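PDB 4CHH: protein interacting with Hsp90 1 from Saccharomyces cerevisiae, which takes part in pre-rRNA processing, is required for the NOP58-snoRNA interaction, and forms the R2TP complex with RVB1, RVB2 and TAH1. Local coordinates for residues F38-K43 and I156-M161; V69-V74 and E177-Y182; I92-S97 and E137-S142. All blocks are in the same frame, centred on the assembly; numbering follows the deposited sequence.

Contact 1 (F38-K43 and I156-M161); sequences FVIKTK and IAFPKM
With CG1 of Val39 anti to the backbone N (chi1 178°) and CG2 anti to the carbonyl carbon, the two methyls fork toward different partners in loop 156-161. The motif beneath is a single antiparallel bridge, by which this irregular loop clips onto strand 29-47 of the PIH1 N-terminal domain. CG1 of Val39 meets CG of the Pro159 ring at 3.9 Å, the two side chains crossing at about a right angle. CG2 lies 3.8 Å from Met161 CG, which a chi1 of 58° places between its own backbone N and carbonyl carbon. Lys41 and Ala157 form the hydrogen-bonded pair of the bridge: Lys41 N gives a nearly straight bond (169°) to Ala157 O at 2.8 Å, and Ala157 N returns one to Lys41 O at 3.0 Å. The Ala157 methyl lies beside Lys41 CB. Away from Val39, Ile40 CG2 lies alongside Ile156 CD1 at 4.0 Å and also nears Phe158 CE1, on the side where helix 129-147 packs. Pro159 has no N-H with which to continue the pairing. Nearby a water takes over, donating to Val39 O at 2.7 Å and to Pro159 O at 2.6 Å.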
loop_
_atom_site.group_PDB
_atom_site.type_symbol
_atom_site.label_atom_id
_atom_site.label_comp_id
_atom_site.label_asym_id
_atom_site.label_seq_id
_atom_site.Cartn_x
_atom_site.Cartn_y
_atom_site.Cartn_z
ATOM N N PHE A 38 9.356 1.053 2.237
ATOM C CA PHE A 38 9.475 2.506 2.023
ATOM C C PHE A 38 8.131 3.215 2.299
ATOM O O PHE A 38 7.145 2.558 2.608
ATOM C CB PHE A 38 10.053 2.820 0.615
ATOM C CG PHE A 38 9.119 2.508 -0.531
ATOM C CD1 PHE A 38 9.062 1.226 -1.074
ATOM C CD2 PHE A 38 8.332 3.508 -1.101
ATOM C CE1 PHE A 38 8.223 0.947 -2.154
ATOM C CE2 PHE A 38 7.500 3.229 -2.185
ATOM C CZ PHE A 38 7.441 1.945 -2.694
ATOM N N VAL A 39 8.129 4.554 2.268
ATOM C CA VAL A 39 6.976 5.418 2.599
ATOM C C VAL A 39 6.575 6.316 1.442
ATOM O O VAL A 39 7.431 6.896 0.762
ATOM C CB VAL A 39 7.306 6.321 3.844
ATOM C CG1 VAL A 39 6.155 7.272 4.194
ATOM C CG2 VAL A 39 7.651 5.485 5.061
ATOM N N ILE A 40 5.262 6.498 1.289
ATOM C CA ILE A 40 4.676 7.462 0.351
ATOM C C ILE A 40 4.065 8.538 1.221
ATOM O O ILE A 40 3.250 8.229 2.088
ATOM C CB ILE A 40 3.630 6.867 -0.643
ATOM C CG1 ILE A 40 4.102 5.562 -1.337
ATOM C CG2 ILE A 40 3.139 7.921 -1.643
ATOM C CD1 ILE A 40 2.912 4.661 -1.862
ATOM N N LYS A 41 4.442 9.787 1.006
ATOM C CA LYS A 41 3.844 10.901 1.732
ATOM C C LYS A 41 2.931 11.629 0.766
ATOM O O LYS A 41 3.307 11.862 -0.372
ATOM C CB LYS A 41 4.932 11.825 2.298
ATOM C CG LYS A 41 4.421 12.976 3.130
ATOM C CD LYS A 41 5.598 13.761 3.670
ATOM C CE LYS A 41 5.311 15.230 3.764
ATOM N NZ LYS A 41 6.536 15.998 4.113
ATOM N N THR A 42 1.710 11.920 1.187
ATOM C CA THR A 42 0.769 12.630 0.337
ATOM C C THR A 42 -0.081 13.521 1.231
ATOM O O THR A 42 0.283 13.783 2.385
ATOM C CB THR A 42 -0.031 11.647 -0.612
ATOM O OG1 THR A 42 -0.958 12.378 -1.408
ATOM C CG2 THR A 42 -0.770 10.585 0.124
ATOM N N LYS A 43 -1.191 14.005 0.680
ATOM C CA LYS A 43 -2.131 14.926 1.295
ATOM C C LYS A 43 -3.578 14.426 1.122
ATOM O O LYS A 43 -3.961 13.987 0.038
ATOM C CB LYS A 43 -1.942 16.302 0.607
ATOM C CG LYS A 43 -2.574 17.459 1.351
ATOM C CD LYS A 43 -2.255 18.793 0.683
ATOM C CE LYS A 43 -3.036 19.915 1.316
ATOM N NZ LYS A 43 -2.516 20.255 2.669
ATOM N N ILE A 156 3.113 14.987 -3.430
ATOM C CA ILE A 156 3.606 13.643 -3.167
ATOM C C ILE A 156 5.122 13.692 -2.946
ATOM O O ILE A 156 5.832 14.455 -3.618
ATOM C CB ILE A 156 3.186 12.718 -4.327
ATOM C CG1 ILE A 156 3.401 11.227 -3.999
ATOM C CG2 ILE A 156 3.805 13.132 -5.692
ATOM C CD1 ILE A 156 2.484 10.267 -4.838
ATOM N N ALA A 157 5.591 12.929 -1.949
ATOM C CA ALA A 157 6.997 12.845 -1.596
ATOM C C ALA A 157 7.358 11.433 -1.130
ATOM O O ALA A 157 6.480 10.629 -0.790
ATOM C CB ALA A 157 7.352 13.886 -0.526
ATOM N N PHE A 158 8.658 11.136 -1.122
ATOM C CA PHE A 158 9.201 9.842 -0.734
ATOM C C PHE A 158 10.244 10.012 0.370
ATOM O O PHE A 158 11.448 10.076 0.094
ATOM C CB PHE A 158 9.758 9.061 -1.956
ATOM C CG PHE A 158 8.688 8.869 -3.010
ATOM C CD1 PHE A 158 7.727 7.869 -2.874
ATOM C CD2 PHE A 158 8.567 9.765 -4.075
ATOM C CE1 PHE A 158 6.689 7.737 -3.815
ATOM C CE2 PHE A 158 7.518 9.646 -5.009
ATOM C CZ PHE A 158 6.594 8.624 -4.878
ATOM N N PRO A 159 9.791 10.017 1.642
ATOM C CA PRO A 159 10.750 10.118 2.769
ATOM C C PRO A 159 11.784 8.990 2.741
ATOM O O PRO A 159 11.499 7.882 2.263
ATOM C CB PRO A 159 9.859 10.031 4.015
ATOM C CG PRO A 159 8.504 10.369 3.561
ATOM C CD PRO A 159 8.390 9.925 2.134
ATOM N N LYS A 160 12.996 9.272 3.220
ATOM C CA LYS A 160 14.085 8.278 3.207
ATOM C C LYS A 160 13.941 7.210 4.319
ATOM O O LYS A 160 14.740 6.281 4.371
ATOM C CB LYS A 160 15.461 8.966 3.285
ATOM C CG LYS A 160 15.802 9.693 1.989
ATOM C CD LYS A 160 16.961 10.641 2.195
ATOM C CE LYS A 160 17.504 11.103 0.866
ATOM N NZ LYS A 160 18.565 12.131 1.057
ATOM N N MET A 161 12.890 7.277 5.120
ATOM C CA MET A 161 12.623 6.309 6.192
ATOM C C MET A 161 11.962 5.038 5.631
ATOM O O MET A 161 11.314 5.084 4.580
ATOM C CB MET A 161 11.747 6.953 7.290
ATOM C CG MET A 161 10.400 7.483 6.803
ATOM S SD MET A 161 9.482 8.343 8.103
ATOM C CE MET A 161 8.226 9.076 7.184
HETATM O O HOH W 1 10.114 6.476 0.591
#

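Contact 2 (V69-V74 and E177-Y182); sequences VPKPEV and ELHQDY
His179 and Lys71 lie side by side and point the same way, the aliphatic base of the lysine running along the imidazole with its CG 4.0 Å from His179 NE2. The ring comes to this place because CG of His179 is anti to the backbone N (chi1 -180°). Its CD2 corner then turns to Val69, whose carbonyl O sits at the ring edge, near the plane and 3.6 Å from CD2. Val69 O has its hydrogen bond from Asn118 ND2; toward the ring it faces a carbon, and the meeting is a packing contact. Pro70 approaches the other segment differently: its puckered ring reaches back along the backbone of 177-179, CG coming to 3.2 Å from Glu177 O. A proline serves here because a compact ring without an N-H can press against the backbone.

The contact joins two loops of the PIH1 N-terminal domain, an extended one leading from strand 58-66 to helix 78-86 and a beta turn that follows strand 171-174. The turn is closed by Tyr182 N bonding to His179 O at 2.7 Å. Within it Asp181 N gives a hydrogen bond to His179 ND1 at 3.1 Å, only 5° out of the imidazole plane, which fixes the rotation of the ring. Since ND1 is the acceptor, a neutral imidazole would probably carry its proton on NE2. Over one face stands Tyr182, its CE1 3.9 Å above the His179 ring plane and offset toward the rim. The lysine's length suits its double task: while its CG packs beside the histidine, a bend at chi3 takes the amino group to a salt bridge with Asp120, leaving Lys71 NZ 6.2 Å from His179 NE2.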
loop_
_atom_site.group_PDB
_atom_site.type_symbol
_atom_site.label_atom_id
_atom_site.label_comp_id
_atom_site.label_asym_id
_atom_site.label_seq_id
_atom_site.Cartn_x
_atom_site.Cartn_y
_atom_site.Cartn_z
ATOM N N VAL A 69 1.480 -12.627 1.106
ATOM C CA VAL A 69 0.598 -11.869 0.228
ATOM C C VAL A 69 0.630 -12.571 -1.133
ATOM O O VAL A 69 1.722 -12.897 -1.624
ATOM C CB VAL A 69 1.001 -10.354 0.107
ATOM C CG1 VAL A 69 0.080 -9.587 -0.851
ATOM C CG2 VAL A 69 1.060 -9.660 1.470
ATOM N N PRO A 70 -0.530 -12.791 -1.782
ATOM C CA PRO A 70 -0.501 -13.355 -3.139
ATOM C C PRO A 70 0.364 -12.527 -4.096
ATOM O O PRO A 70 0.627 -11.331 -3.881
ATOM C CB PRO A 70 -1.965 -13.303 -3.581
ATOM C CG PRO A 70 -2.743 -13.301 -2.307
ATOM C CD PRO A 70 -1.910 -12.489 -1.355
ATOM N N LYS A 71 0.839 -13.187 -5.139
ATOM C CA LYS A 71 1.660 -12.518 -6.135
ATOM C C LYS A 71 1.113 -12.852 -7.547
ATOM O O LYS A 71 0.368 -13.835 -7.683
ATOM C CB LYS A 71 3.147 -12.881 -5.965
ATOM C CG LYS A 71 3.518 -14.328 -6.231
ATOM C CD LYS A 71 5.034 -14.558 -6.179
ATOM C CE LYS A 71 5.763 -14.123 -7.438
ATOM N NZ LYS A 71 7.094 -14.792 -7.566
ATOM N N PRO A 72 1.353 -12.003 -8.582
ATOM C CA PRO A 72 0.861 -12.352 -9.934
ATOM C C PRO A 72 1.365 -13.730 -10.382
ATOM O O PRO A 72 2.492 -14.128 -10.050
ATOM C CB PRO A 72 1.482 -11.245 -10.815
ATOM C CG PRO A 72 1.711 -10.115 -9.878
ATOM C CD PRO A 72 2.181 -10.788 -8.630
ATOM N N GLU A 73 0.560 -14.424 -11.173
ATOM C CA GLU A 73 0.916 -15.722 -11.753
ATOM C C GLU A 73 1.965 -15.532 -12.858
ATOM O O GLU A 73 2.853 -16.368 -13.005
ATOM C CB GLU A 73 -0.327 -16.441 -12.282
ATOM C CG GLU A 73 -1.143 -17.084 -11.172
ATOM C CD GLU A 73 -2.372 -17.860 -11.616
ATOM O OE1 GLU A 73 -3.192 -17.310 -12.388
ATOM O OE2 GLU A 73 -2.508 -19.030 -11.191
ATOM N N VAL A 74 1.884 -14.398 -13.586
ATOM C CA VAL A 74 2.833 -14.023 -14.635
ATOM C C VAL A 74 4.015 -13.282 -13.979
ATOM O O VAL A 74 3.821 -12.223 -13.372
ATOM C CB VAL A 74 2.180 -13.171 -15.768
ATOM C CG1 VAL A 74 3.228 -12.709 -16.770
ATOM C CG2 VAL A 74 1.061 -13.944 -16.476
ATOM N N GLU A 177 -7.530 -15.123 1.348
ATOM C CA GLU A 177 -6.819 -13.899 0.964
ATOM C C GLU A 177 -5.304 -14.142 0.916
ATOM O O GLU A 177 -4.577 -13.331 0.349
ATOM C CB GLU A 177 -7.139 -12.741 1.928
ATOM C CG GLU A 177 -8.550 -12.200 1.798
ATOM C CD GLU A 177 -8.869 -11.126 2.816
ATOM O OE1 GLU A 177 -9.134 -11.472 3.992
ATOM O OE2 GLU A 177 -8.824 -9.931 2.444
ATOM N N LEU A 178 -4.830 -15.237 1.535
ATOM C CA LEU A 178 -3.408 -15.574 1.587
ATOM C C LEU A 178 -2.870 -16.085 0.259
ATOM O O LEU A 178 -3.641 -16.639 -0.534
ATOM C CB LEU A 178 -3.165 -16.672 2.645
ATOM C CG LEU A 178 -3.222 -16.267 4.124
ATOM C CD1 LEU A 178 -3.147 -17.515 5.033
ATOM C CD2 LEU A 178 -2.103 -15.296 4.480
ATOM N N HIS A 179 -1.528 -15.965 0.054
ATOM C CA HIS A 179 -0.806 -16.557 -1.080
ATOM C C HIS A 179 -1.183 -18.063 -1.090
ATOM O O HIS A 179 -1.153 -18.699 -0.025
ATOM C CB HIS A 179 0.702 -16.332 -0.869
ATOM C CG HIS A 179 1.608 -16.864 -1.938
ATOM N ND1 HIS A 179 1.682 -18.222 -2.228
ATOM C CD2 HIS A 179 2.544 -16.216 -2.666
ATOM C CE1 HIS A 179 2.611 -18.341 -3.158
ATOM N NE2 HIS A 179 3.162 -17.161 -3.450
ATOM N N GLN A 180 -1.578 -18.598 -2.267
ATOM C CA GLN A 180 -2.011 -19.993 -2.466
ATOM C C GLN A 180 -1.182 -21.018 -1.665
ATOM O O GLN A 180 -1.758 -21.913 -1.050
ATOM C CB GLN A 180 -1.953 -20.357 -3.966
ATOM C CG GLN A 180 -2.898 -21.493 -4.377
ATOM C CD GLN A 180 -4.353 -21.193 -4.096
ATOM O OE1 GLN A 180 -5.011 -21.907 -3.338
ATOM N NE2 GLN A 180 -4.884 -20.125 -4.687
ATOM N N ASP A 181 0.170 -20.898 -1.681
ATOM C CA ASP A 181 1.046 -21.867 -0.973
ATOM C C ASP A 181 1.016 -21.726 0.568
ATOM O O ASP A 181 1.566 -22.577 1.286
ATOM C CB ASP A 181 2.502 -21.764 -1.473
ATOM C CG ASP A 181 2.688 -21.965 -2.971
ATOM O OD1 ASP A 181 1.706 -22.347 -3.650
ATOM O OD2 ASP A 181 3.809 -21.715 -3.470
ATOM N N TYR A 182 0.359 -20.681 1.074
ATOM C CA TYR A 182 0.320 -20.437 2.514
ATOM C C TYR A 182 -1.080 -20.637 3.109
ATOM O O TYR A 182 -1.245 -20.497 4.315
ATOM C CB TYR A 182 0.855 -19.035 2.804
ATOM C CG TYR A 182 2.324 -18.895 2.460
ATOM C CD1 TYR A 182 2.732 -18.575 1.166
ATOM C CD2 TYR A 182 3.303 -19.078 3.426
ATOM C CE1 TYR A 182 4.083 -18.444 0.847
ATOM C CE2 TYR A 182 4.653 -18.916 3.127
ATOM C CZ TYR A 182 5.037 -18.596 1.840
ATOM O OH TYR A 182 6.368 -18.460 1.568
#

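Contact 3 (I92-S97 and E137-S142); sequences IPIITS and EWCLES
Ile94 carries the contact with helix 129-147, and its atoms meet that helix one after another. CB, the first, faces the hydroxyl of Ser142, with OG 4.1 Å away. CG1 is anti to the carbonyl carbon (chi1 -52°), which sends the longer branch on to the helix. At its tip CD1 settles 3.5 Å from Trp138 CB, the two side chains crossing at about a right angle, and also touches Ser142 OG and, at 4.1 Å, Cys139 SG. A branched, purely apolar chain suits a groove lined by three residues of one helical face. Ser142 can sit beside it because its hydroxyl is satisfied within the helix: OG donates to Trp138 O at 2.7 Å, while Ser142 N reaches the same oxygen from the opposite face of its plane. Further along, Thr96 OG1 packs against Ser142 CB at 3.4 Å. At the other end Trp138 CZ3 comes to 3.3 Å from Ile92 N and also packs on Ile92 CB. An alanine in place of Trp138 would keep the CB under Ile94 but would probably leave Ile92 without this neighbour. This is the layered packing of an alpha/beta fold, a helix laid against strand 95-103 and its lead-in.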
loop_
_atom_site.group_PDB
_atom_site.type_symbol
_atom_site.label_atom_id
_atom_site.label_comp_id
_atom_site.label_asym_id
_atom_site.label_seq_id
_atom_site.Cartn_x
_atom_site.Cartn_y
_atom_site.Cartn_z
ATOM N N ILE A 92 -0.052 -6.041 -9.097
ATOM C CA ILE A 92 0.621 -6.512 -7.892
ATOM C C ILE A 92 -0.480 -6.551 -6.798
ATOM O O ILE A 92 -1.005 -5.484 -6.472
ATOM C CB ILE A 92 1.837 -5.623 -7.490
ATOM C CG1 ILE A 92 3.017 -5.783 -8.464
ATOM C CG2 ILE A 92 2.264 -5.897 -6.029
ATOM C CD1 ILE A 92 4.269 -4.889 -8.180
ATOM N N PRO A 93 -0.887 -7.719 -6.241
ATOM C CA PRO A 93 -1.906 -7.694 -5.162
ATOM C C PRO A 93 -1.435 -6.867 -3.941
ATOM O O PRO A 93 -0.257 -6.904 -3.569
ATOM C CB PRO A 93 -2.080 -9.179 -4.805
ATOM C CG PRO A 93 -1.630 -9.931 -6.077
ATOM C CD PRO A 93 -0.449 -9.104 -6.530
ATOM N N ILE A 94 -2.350 -6.074 -3.368
ATOM C CA ILE A 94 -2.077 -5.246 -2.189
ATOM C C ILE A 94 -3.093 -5.573 -1.093
ATOM O O ILE A 94 -4.288 -5.567 -1.358
ATOM C CB ILE A 94 -2.082 -3.709 -2.508
ATOM C CG1 ILE A 94 -1.142 -3.370 -3.705
ATOM C CG2 ILE A 94 -1.699 -2.879 -1.240
ATOM C CD1 ILE A 94 -1.405 -2.114 -4.379
ATOM N N ILE A 95 -2.612 -5.787 0.134
ATOM C CA ILE A 95 -3.444 -5.919 1.309
ATOM C C ILE A 95 -3.197 -4.634 2.126
ATOM O O ILE A 95 -2.069 -4.349 2.533
ATOM C CB ILE A 95 -3.220 -7.242 2.095
ATOM C CG1 ILE A 95 -3.588 -8.473 1.201
ATOM C CG2 ILE A 95 -4.112 -7.231 3.375
ATOM C CD1 ILE A 95 -3.072 -9.808 1.671
ATOM N N THR A 96 -4.256 -3.841 2.312
ATOM C CA THR A 96 -4.190 -2.531 2.967
ATOM C C THR A 96 -4.829 -2.595 4.326
ATOM O O THR A 96 -5.922 -3.143 4.486
ATOM C CB THR A 96 -4.869 -1.462 2.083
ATOM O OG1 THR A 96 -4.306 -1.547 0.781
ATOM C CG2 THR A 96 -4.692 -0.052 2.612
ATOM N N SER A 97 -4.163 -1.994 5.299
ATOM C CA SER A 97 -4.664 -1.945 6.661
ATOM C C SER A 97 -5.757 -0.898 6.803
ATOM O O SER A 97 -5.922 -0.039 5.936
ATOM C CB SER A 97 -3.508 -1.617 7.604
ATOM O OG SER A 97 -3.097 -0.263 7.471
ATOM N N GLU A 137 0.937 4.330 -7.409
ATOM C CA GLU A 137 -0.406 4.712 -7.816
ATOM C C GLU A 137 -1.446 3.695 -7.292
ATOM O O GLU A 137 -2.481 4.114 -6.765
ATOM C CB GLU A 137 -0.474 4.832 -9.369
ATOM C CG GLU A 137 -1.873 5.167 -9.900
ATOM C CD GLU A 137 -2.517 6.440 -9.373
ATOM O OE1 GLU A 137 -1.787 7.405 -9.049
ATOM O OE2 GLU A 137 -3.759 6.455 -9.237
ATOM N N TRP A 138 -1.160 2.367 -7.414
ATOM C CA TRP A 138 -2.032 1.287 -6.912
ATOM C C TRP A 138 -2.230 1.361 -5.400
ATOM O O TRP A 138 -3.338 1.098 -4.921
ATOM C CB TRP A 138 -1.475 -0.080 -7.268
ATOM C CG TRP A 138 -1.675 -0.466 -8.707
ATOM C CD1 TRP A 138 -2.647 -0.013 -9.558
ATOM C CD2 TRP A 138 -0.883 -1.390 -9.456
ATOM N NE1 TRP A 138 -2.489 -0.577 -10.802
ATOM C CE2 TRP A 138 -1.449 -1.473 -10.755
ATOM C CE3 TRP A 138 0.205 -2.223 -9.139
ATOM C CZ2 TRP A 138 -0.951 -2.338 -11.734
ATOM C CZ3 TRP A 138 0.741 -3.030 -10.136
ATOM C CH2 TRP A 138 0.171 -3.077 -11.414
ATOM N N CYS A 139 -1.154 1.715 -4.655
ATOM C CA CYS A 139 -1.203 1.899 -3.198
ATOM C C CYS A 139 -2.096 3.079 -2.849
ATOM O O CYS A 139 -2.927 2.952 -1.960
ATOM C CB CYS A 139 0.200 2.064 -2.613
ATOM S SG CYS A 139 1.179 0.554 -2.652
ATOM N N LEU A 140 -1.972 4.207 -3.579
ATOM C CA LEU A 140 -2.828 5.365 -3.363
ATOM C C LEU A 140 -4.287 5.012 -3.641
ATOM O O LEU A 140 -5.149 5.338 -2.839
ATOM C CB LEU A 140 -2.401 6.549 -4.251
ATOM C CG LEU A 140 -1.050 7.188 -3.908
ATOM C CD1 LEU A 140 -0.468 7.898 -5.117
ATOM C CD2 LEU A 140 -1.159 8.114 -2.716
ATOM N N GLU A 141 -4.562 4.335 -4.774
ATOM C CA GLU A 141 -5.929 3.913 -5.110
ATOM C C GLU A 141 -6.485 2.958 -4.067
ATOM O O GLU A 141 -7.671 3.032 -3.754
ATOM C CB GLU A 141 -5.973 3.231 -6.493
ATOM C CG GLU A 141 -5.688 4.201 -7.629
ATOM C CD GLU A 141 -5.590 3.616 -9.035
ATOM O OE1 GLU A 141 -5.248 2.419 -9.185
ATOM O OE2 GLU A 141 -5.787 4.388 -9.997
ATOM N N SER A 142 -5.636 2.062 -3.521
ATOM C CA SER A 142 -6.093 1.101 -2.505
ATOM C C SER A 142 -6.630 1.792 -1.265
ATOM O O SER A 142 -7.646 1.343 -0.747
ATOM C CB SER A 142 -4.992 0.119 -2.121
ATOM O OG SER A 142 -4.600 -0.585 -3.284
#

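How the contacts relate
From the N terminus, the chain first lays down 38-43 on strand 29-47, then the loop 69-74, then the lead-in and start of strand 95-103. Contact 3 is the first to close, when helix 129-147 returns to 92-97. Next the loop 156-161 comes back to the first strand and completes contact 1, and last the tail after strand 171-174 completes contact 2. Contacts 1 and 2 therefore cross along the chain, and contact 3 falls within the span of both. In space it also lies between: Cys139 and Leu140 pack on Ile40 and Thr42, whereas Pro93 packs on Pro70 and Pro72. Contacts 1 and 2 stay apart, their centres about 27 Å from each other.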